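Local structure of 3-hexulose-6-phosphate synthase (Mycobacterium gastri, 3AJX) at residues I29-G32 / T33-K37; L41-I44 / T45-K49; D71-K75 / A76-L80; V81-L84 / G85-D89. The protein is a synthase of the HUMPS family, built as a TIM barrel that carries a bound magnesium ion and packs against a second identical subunit. The protein carries 1 engineered substitution. All coordinates share one frame; numbering follows the deposited sequence.

Contact 1: residues I29-G32 / T33-K37. Engineered in segment 33-37: Lys37 (natural residue Glu).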
# COMPACT_ATOMS: atom_id res chain seq x y z
N ILE A 29 15.52 5.52 -10.43
CA ILE A 29 14.25 5.60 -11.15
C ILE A 29 13.21 4.90 -10.29
O ILE A 29 13.28 3.69 -10.08
CB ILE A 29 14.31 4.89 -12.52
CG1 ILE A 29 15.34 5.59 -13.41
CG2 ILE A 29 12.94 4.92 -13.18
CD1 ILE A 29 15.62 4.84 -14.70
N GLU A 30 12.25 5.67 -9.80
CA GLU A 30 11.19 5.13 -8.96
C GLU A 30 9.90 4.85 -9.72
O GLU A 30 9.44 5.68 -10.50
CB GLU A 30 10.86 6.10 -7.83
CG GLU A 30 9.59 5.74 -7.06
CD GLU A 30 9.07 6.88 -6.20
OE1 GLU A 30 9.90 7.64 -5.67
OE2 GLU A 30 7.83 7.01 -6.06
N LEU A 31 9.33 3.67 -9.49
CA LEU A 31 8.06 3.29 -10.08
C LEU A 31 7.09 3.55 -8.93
O LEU A 31 7.12 2.86 -7.91
CB LEU A 31 8.04 1.81 -10.47
CG LEU A 31 8.97 1.31 -11.58
CD1 LEU A 31 8.81 2.19 -12.82
CD2 LEU A 31 10.41 1.34 -11.11
N GLY A 32 6.24 4.55 -9.10
CA GLY A 32 5.30 4.92 -8.06
C GLY A 32 4.29 3.87 -7.65
O GLY A 32 4.03 2.91 -8.38
N THR A 33 3.72 4.05 -6.47
CA THR A 33 2.74 3.12 -5.95
C THR A 33 1.53 2.96 -6.88
O THR A 33 1.10 1.85 -7.15
CB THR A 33 2.28 3.56 -4.55
OG1 THR A 33 3.43 3.78 -3.72
CG2 THR A 33 1.42 2.48 -3.91
N PRO A 34 0.97 4.08 -7.38
CA PRO A 34 -0.18 3.93 -8.28
C PRO A 34 0.18 3.20 -9.57
O PRO A 34 -0.63 2.48 -10.14
CB PRO A 34 -0.63 5.37 -8.52
CG PRO A 34 0.65 6.15 -8.38
CD PRO A 34 1.31 5.50 -7.19
N LEU A 35 1.42 3.39 -10.03
CA LEU A 35 1.89 2.74 -11.25
C LEU A 35 1.98 1.22 -11.07
O LEU A 35 1.58 0.45 -11.95
CB LEU A 35 3.27 3.28 -11.63
CG LEU A 35 3.93 2.69 -12.88
CD1 LEU A 35 3.02 2.87 -14.09
CD2 LEU A 35 5.28 3.37 -13.13
N ILE A 36 2.50 0.80 -9.93
CA ILE A 36 2.61 -0.62 -9.63
C ILE A 36 1.23 -1.24 -9.47
O ILE A 36 0.97 -2.33 -9.96
CB ILE A 36 3.45 -0.85 -8.36
CG1 ILE A 36 4.91 -0.44 -8.63
CG2 ILE A 36 3.36 -2.32 -7.92
CD1 ILE A 36 5.80 -0.48 -7.41
N LYS A 37 0.32 -0.54 -8.79
CA LYS A 37 -1.02 -1.09 -8.61
C LYS A 37 -1.77 -1.13 -9.93
O LYS A 37 -2.66 -1.96 -10.14
CB LYS A 37 -1.80 -0.26 -7.58
CG LYS A 37 -1.23 -0.39 -6.17
CD LYS A 37 -1.99 0.44 -5.15
CE LYS A 37 -1.33 0.32 -3.79
NZ LYS A 37 -1.97 1.18 -2.75
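The flat group at the centre is the peptide joining Gly32 to Thr33. Over one face stands CD of Pro34, 3.4 Å from Gly32 C. CB of Leu35 lies on the same side, nearer the oxygen, at 3.4 Å from Gly32 O. CG1 of Ile36 reaches that oxygen from the other side, 3.5 Å from Gly32 O. Ile36 N gives its hydrogen to Gly32 O at 3.0 Å, with a C=O...N angle of 162°, so the donor meets the carbonyl almost head-on. This closes the first turn of helix 33-39, with Gly32 as its N-cap. The stretch is a strand-to-helix turn of the TIM barrel, at the C-terminal end of strand 28-31. Glu30 on this strand belongs to the magnesium site together with Asp59. The Thr33 side chain is about 5 Å from the ion, and its OG1 is hydrogen-bonded to Asp59 O and Lys61 NZ. On the apolar side, Leu31 and Leu35 cross at a slant, CD1 of Leu31 lying 3.7 Å from Leu35 CD2. Leu35 holds CG anti to its backbone N (chi1 179°), which sends CD2 back toward the strand.

Contact 2: residues L41-I44 / T45-K49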
# COMPACT_ATOMS: atom_id res chain seq x y z
N LEU A 41 3.78 -5.96 -11.19
CA LEU A 41 5.24 -6.03 -11.18
C LEU A 41 5.94 -5.92 -12.54
O LEU A 41 7.12 -5.57 -12.60
CB LEU A 41 5.68 -7.33 -10.49
CG LEU A 41 5.22 -7.50 -9.04
CD1 LEU A 41 5.66 -8.86 -8.53
CD2 LEU A 41 5.80 -6.39 -8.17
N SER A 42 5.23 -6.22 -13.63
CA SER A 42 5.85 -6.15 -14.95
C SER A 42 6.41 -4.77 -15.30
O SER A 42 7.33 -4.67 -16.11
CB SER A 42 4.87 -6.60 -16.04
OG SER A 42 3.72 -5.78 -16.08
N VAL A 43 5.87 -3.71 -14.71
CA VAL A 43 6.39 -2.38 -15.02
C VAL A 43 7.81 -2.24 -14.46
O VAL A 43 8.66 -1.56 -15.05
CB VAL A 43 5.48 -1.25 -14.48
CG1 VAL A 43 5.42 -1.28 -12.96
CG2 VAL A 43 5.98 0.10 -14.98
N ILE A 44 8.07 -2.89 -13.33
CA ILE A 44 9.38 -2.86 -12.70
C ILE A 44 10.38 -3.56 -13.61
O ILE A 44 11.48 -3.06 -13.87
CB ILE A 44 9.38 -3.61 -11.34
CG1 ILE A 44 8.48 -2.88 -10.34
CG2 ILE A 44 10.81 -3.71 -10.79
CD1 ILE A 44 8.26 -3.67 -9.06
N THR A 45 9.99 -4.74 -14.09
CA THR A 45 10.84 -5.53 -14.96
C THR A 45 11.17 -4.81 -16.26
O THR A 45 12.31 -4.83 -16.72
CB THR A 45 10.17 -6.87 -15.28
OG1 THR A 45 9.78 -7.51 -14.06
CG2 THR A 45 11.13 -7.78 -16.04
N ALA A 46 10.16 -4.16 -16.83
CA ALA A 46 10.34 -3.43 -18.09
C ALA A 46 11.31 -2.26 -17.94
O ALA A 46 12.17 -2.05 -18.80
CB ALA A 46 8.99 -2.94 -18.59
N VAL A 47 11.17 -1.50 -16.87
CA VAL A 47 12.03 -0.36 -16.64
C VAL A 47 13.47 -0.77 -16.35
O VAL A 47 14.41 -0.14 -16.84
CB VAL A 47 11.51 0.52 -15.48
CG1 VAL A 47 12.50 1.63 -15.17
CG2 VAL A 47 10.16 1.11 -15.86
N LYS A 48 13.65 -1.83 -15.56
CA LYS A 48 15.00 -2.29 -15.24
C LYS A 48 15.68 -2.81 -16.50
O LYS A 48 16.88 -2.61 -16.70
CB LYS A 48 14.95 -3.40 -14.18
CG LYS A 48 16.33 -3.89 -13.72
CD LYS A 48 17.13 -2.77 -13.05
CE LYS A 48 18.50 -3.26 -12.58
NZ LYS A 48 19.26 -2.18 -11.89
N LYS A 49 14.91 -3.46 -17.37
CA LYS A 49 15.45 -3.99 -18.61
C LYS A 49 15.93 -2.87 -19.53
O LYS A 49 16.96 -2.98 -20.18
CB LYS A 49 14.39 -4.83 -19.34
CG LYS A 49 14.91 -5.49 -20.61
CD LYS A 49 13.80 -6.22 -21.36
CE LYS A 49 14.31 -6.79 -22.67
NZ LYS A 49 13.22 -7.38 -23.48
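Val43 and Val47 stand one turn apart along helix 42-50, an outer helix of the TIM barrel. Their side chains lean on the same flank, but only lightly: Val43 CG2 is 4.4 Å from Val47 CG2. The closer fit is between methyl and backbone. With CG1 anti to its backbone N (chi1 174°), Val47 has CG2 on the side of that N, where it sits 3.2 Å from Val43 O. The same carbonyl accepts the hydrogen of Val47 N at 3.1 Å. This flank faces strand 28-31 through Leu31 and Ile29. The side chains of Ile44 and Lys48 are turned to strand 55-62, where both touch Val56. Lys48 bends at chi2 (62°), and its NZ is held by Asp79 in a salt bridge and by the carbonyls of Pro52 and Lys54. Ala46 lays its CB 3.4 Å from Ser42 O, the acceptor of its own N-H. The Thr45 hydroxyl is hydrogen-bonded to Ala76 O. At the start of the run Leu41 O takes two donors from this helix. Ile44 N is 2.9 Å from Leu41 O, while the bond from Thr45 N to Leu41 O is weak at 3.3 Å.

Contact 3: residues D71-K75 / A76-L80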
# COMPACT_ATOMS: atom_id res chain seq x y z
N ASP A 71 10.29 -9.61 -1.58
CA ASP A 71 10.83 -10.65 -2.44
C ASP A 71 10.32 -10.61 -3.88
O ASP A 71 11.12 -10.67 -4.82
CB ASP A 71 10.55 -12.03 -1.85
CG ASP A 71 11.56 -13.07 -2.30
OD1 ASP A 71 12.77 -12.86 -2.05
OD2 ASP A 71 11.15 -14.08 -2.91
N ILE A 72 9.01 -10.51 -4.07
CA ILE A 72 8.50 -10.49 -5.43
C ILE A 72 8.93 -9.25 -6.20
O ILE A 72 9.16 -9.32 -7.41
CB ILE A 72 6.95 -10.67 -5.46
CG1 ILE A 72 6.25 -9.48 -4.79
CG2 ILE A 72 6.57 -11.99 -4.79
CD1 ILE A 72 4.73 -9.59 -4.80
N ALA A 73 9.08 -8.12 -5.51
CA ALA A 73 9.51 -6.89 -6.17
C ALA A 73 10.99 -7.00 -6.55
O ALA A 73 11.39 -6.59 -7.65
CB ALA A 73 9.29 -5.70 -5.24
N PHE A 74 11.81 -7.55 -5.65
CA PHE A 74 13.23 -7.73 -5.92
C PHE A 74 13.42 -8.69 -7.10
O PHE A 74 14.23 -8.43 -8.00
CB PHE A 74 13.95 -8.29 -4.69
CG PHE A 74 14.16 -7.29 -3.59
CD1 PHE A 74 14.03 -7.67 -2.26
CD2 PHE A 74 14.52 -5.98 -3.88
CE1 PHE A 74 14.25 -6.76 -1.23
CE2 PHE A 74 14.75 -5.05 -2.85
CZ PHE A 74 14.61 -5.45 -1.53
N LYS A 75 12.67 -9.78 -7.09
CA LYS A 75 12.77 -10.77 -8.15
C LYS A 75 12.32 -10.20 -9.49
O LYS A 75 12.77 -10.65 -10.55
CB LYS A 75 11.95 -12.01 -7.79
CG LYS A 75 12.61 -12.86 -6.71
CD LYS A 75 11.85 -14.14 -6.42
CE LYS A 75 12.67 -15.04 -5.50
NZ LYS A 75 12.06 -16.39 -5.32
N ALA A 76 11.44 -9.20 -9.44
CA ALA A 76 10.94 -8.57 -10.65
C ALA A 76 11.93 -7.55 -11.20
O ALA A 76 11.71 -6.98 -12.27
CB ALA A 76 9.60 -7.89 -10.37
N GLY A 77 13.02 -7.32 -10.48
CA GLY A 77 14.04 -6.39 -10.95
C GLY A 77 14.32 -5.16 -10.11
O GLY A 77 15.21 -4.37 -10.43
N ALA A 78 13.57 -4.98 -9.03
CA ALA A 78 13.79 -3.82 -8.17
C ALA A 78 15.10 -3.96 -7.41
O ALA A 78 15.50 -5.07 -7.03
CB ALA A 78 12.64 -3.66 -7.19
N ASP A 79 15.77 -2.83 -7.19
CA ASP A 79 17.02 -2.80 -6.44
C ASP A 79 16.69 -2.32 -5.03
O ASP A 79 17.39 -2.65 -4.07
CB ASP A 79 18.01 -1.84 -7.09
CG ASP A 79 18.43 -2.30 -8.47
OD1 ASP A 79 18.14 -1.58 -9.45
OD2 ASP A 79 19.05 -3.38 -8.56
N LEU A 80 15.62 -1.55 -4.93
CA LEU A 80 15.16 -1.01 -3.65
C LEU A 80 13.64 -1.11 -3.60
O LEU A 80 12.97 -0.96 -4.62
CB LEU A 80 15.56 0.46 -3.52
CG LEU A 80 17.05 0.81 -3.47
CD1 LEU A 80 17.23 2.32 -3.60
CD2 LEU A 80 17.66 0.29 -2.18
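Phe74 turns an edge of its ring to the backbone that follows its own helix. CD2 lies 3.4 Å from Ala78 O, which is in the plane of the ring; this oxygen is hydrogen-bonded to Lys104 NZ. Further along the same edge, CE2 is 4.1 Å from Leu80 CA. With CG anti to the carbonyl carbon (chi1 -75°), the ring is brought back alongside the departing chain, edge first. The chain leaves helix 66-75 through a Schellman motif. Gly77 has the positive phi, 119°, that reverses its course; a CB there would jam against the carbonyl oxygen of Ala76. Two good bonds run back into the last turn. Ala78 N reaches Ala73 O at 3.0 Å. Gly77 N meets Phe74 O at 3.0 Å, but from above the carbonyl plane, 63° out of it. Ala76 N splits its hydrogen between Ile72 O and Ala73 O, both weak bonds at poor angles. Ala73 O is also covered by Ala78 CB, at only 3.2 Å from Ala73 O. Before the turn, NZ of Lys75 makes a long salt bridge to Asp71 OD2, at 3.5 Å. The turn is a helix-to-strand loop of the TIM barrel, leading from helix 66-75 into strand 80-84. Ala73 and Phe74 pack on Val81 of that strand. Ala73 and Ala78 also touch strand 55-62, at Met60 and Ala58, and Phe74 meets Ala99 of helix 89-102.

Contact 4: residues V81-L84 / G85-D89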
# COMPACT_ATOMS: atom_id res chain seq x y z
N VAL A 81 13.11 -1.37 -2.41
CA VAL A 81 11.67 -1.48 -2.23
C VAL A 81 11.28 -0.71 -0.97
O VAL A 81 12.07 -0.64 -0.02
CB VAL A 81 11.21 -2.95 -2.06
CG1 VAL A 81 11.60 -3.75 -3.29
CG2 VAL A 81 11.83 -3.54 -0.81
N THR A 82 10.09 -0.13 -0.97
CA THR A 82 9.63 0.60 0.20
C THR A 82 8.65 -0.19 1.04
O THR A 82 7.84 -0.95 0.53
CB THR A 82 8.93 1.94 -0.16
OG1 THR A 82 7.82 1.70 -1.04
CG2 THR A 82 9.90 2.88 -0.82
N VAL A 83 8.77 0.01 2.35
CA VAL A 83 7.89 -0.60 3.34
C VAL A 83 7.48 0.60 4.18
O VAL A 83 8.30 1.48 4.44
CB VAL A 83 8.64 -1.60 4.24
CG1 VAL A 83 7.70 -2.15 5.32
CG2 VAL A 83 9.21 -2.72 3.41
N LEU A 84 6.22 0.67 4.58
CA LEU A 84 5.74 1.79 5.38
C LEU A 84 6.27 1.76 6.80
O LEU A 84 6.35 0.71 7.43
CB LEU A 84 4.21 1.80 5.43
CG LEU A 84 3.48 2.09 4.13
CD1 LEU A 84 1.97 2.01 4.34
CD2 LEU A 84 3.88 3.48 3.64
N GLY A 85 6.64 2.93 7.31
CA GLY A 85 7.13 3.01 8.68
C GLY A 85 6.02 2.65 9.66
O GLY A 85 6.29 2.30 10.81
N SER A 86 4.78 2.73 9.19
CA SER A 86 3.62 2.40 10.02
C SER A 86 3.43 0.89 10.14
O SER A 86 2.62 0.43 10.95
CB SER A 86 2.36 3.02 9.41
OG SER A 86 2.20 2.58 8.08
N ALA A 87 4.15 0.13 9.34
CA ALA A 87 4.04 -1.32 9.38
C ALA A 87 4.64 -1.88 10.66
O ALA A 87 5.45 -1.22 11.32
CB ALA A 87 4.75 -1.94 8.17
N ASP A 88 4.24 -3.09 11.01
CA ASP A 88 4.75 -3.74 12.21
C ASP A 88 6.26 -3.92 12.05
O ASP A 88 6.75 -4.05 10.93
CB ASP A 88 4.10 -5.12 12.36
CG ASP A 88 4.34 -5.72 13.72
OD1 ASP A 88 3.64 -5.32 14.68
OD2 ASP A 88 5.22 -6.59 13.84
N ASP A 89 7.00 -3.92 13.16
CA ASP A 89 8.44 -4.11 13.07
C ASP A 89 8.76 -5.43 12.37
O ASP A 89 9.72 -5.51 11.61
CB ASP A 89 9.07 -4.12 14.47
CG ASP A 89 9.15 -2.74 15.09
OD1 ASP A 89 8.75 -1.75 14.44
OD2 ASP A 89 9.62 -2.64 16.25
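A type I beta turn from Leu84 to Ala87 ends strand 80-84. Its closing bond runs from Ala87 N to Leu84 O, 3.0 Å long with an N-H...O angle of 158°. The bond is straight at the hydrogen but not at the acceptor. Ala87 N stands above the carbonyl plane, 62° out of it, and so misses the lone pairs. Ala87 CB presses on the same oxygen, 3.2 Å from Leu84 O, and also meets Val83 CG1 at 4.1 Å. Val83 brings CG1 there by setting it anti to the backbone N (chi1 177°). This is a strand-to-helix loop of the TIM barrel, and it leads to helix 89-102, where Asp88 is the N-cap. The Asp88 side chain caps a backbone N just beyond Asp89, and its OD2 is hydrogen-bonded to Ser90 OG. Ser86 holds OG between its backbone N and carbonyl carbon, which lays the hydroxyl alongside Leu84. Ser86 OG is 3.4 Å from Leu84 CB and 3.8 Å from Leu84 CD1. This corner lies at the subunit interface: Leu84 packs on Leu84, and Ser86 on Ser86, of the second subunit, and Asp88 OD2 forms a salt bridge with Lys142 of that subunit. Deeper in the strand, Thr82 OG1 is hydrogen-bonded to Asp59 OD1, a carboxylate of the magnesium site.

Overall arrangement
All four contacts lie in one TIM barrel. Contacts 1 and 4 are strand-to-helix turns; both pack on the second subunit, and Leu41 of contact 2 bonds to it through its backbone. Contact 1 lies at the magnesium ion, while the side chain of Leu84 in contact 4 is about 9 Å from it. Contact 2 packs on contact 1, with Leu31 CD1 3.5 Å from Val47 CG2. It is tied to contact 3: Lys48 NZ is 2.8 Å from Asp79 OD1, and Ile44 CG2 packs 3.5 Å from Ala78 N. Contact 3 meets contact 4 through Val81, whose CG1 is 3.4 Å from Phe74 CE2. The centres of contacts 2 and 4 lie farthest apart, about 22 Å.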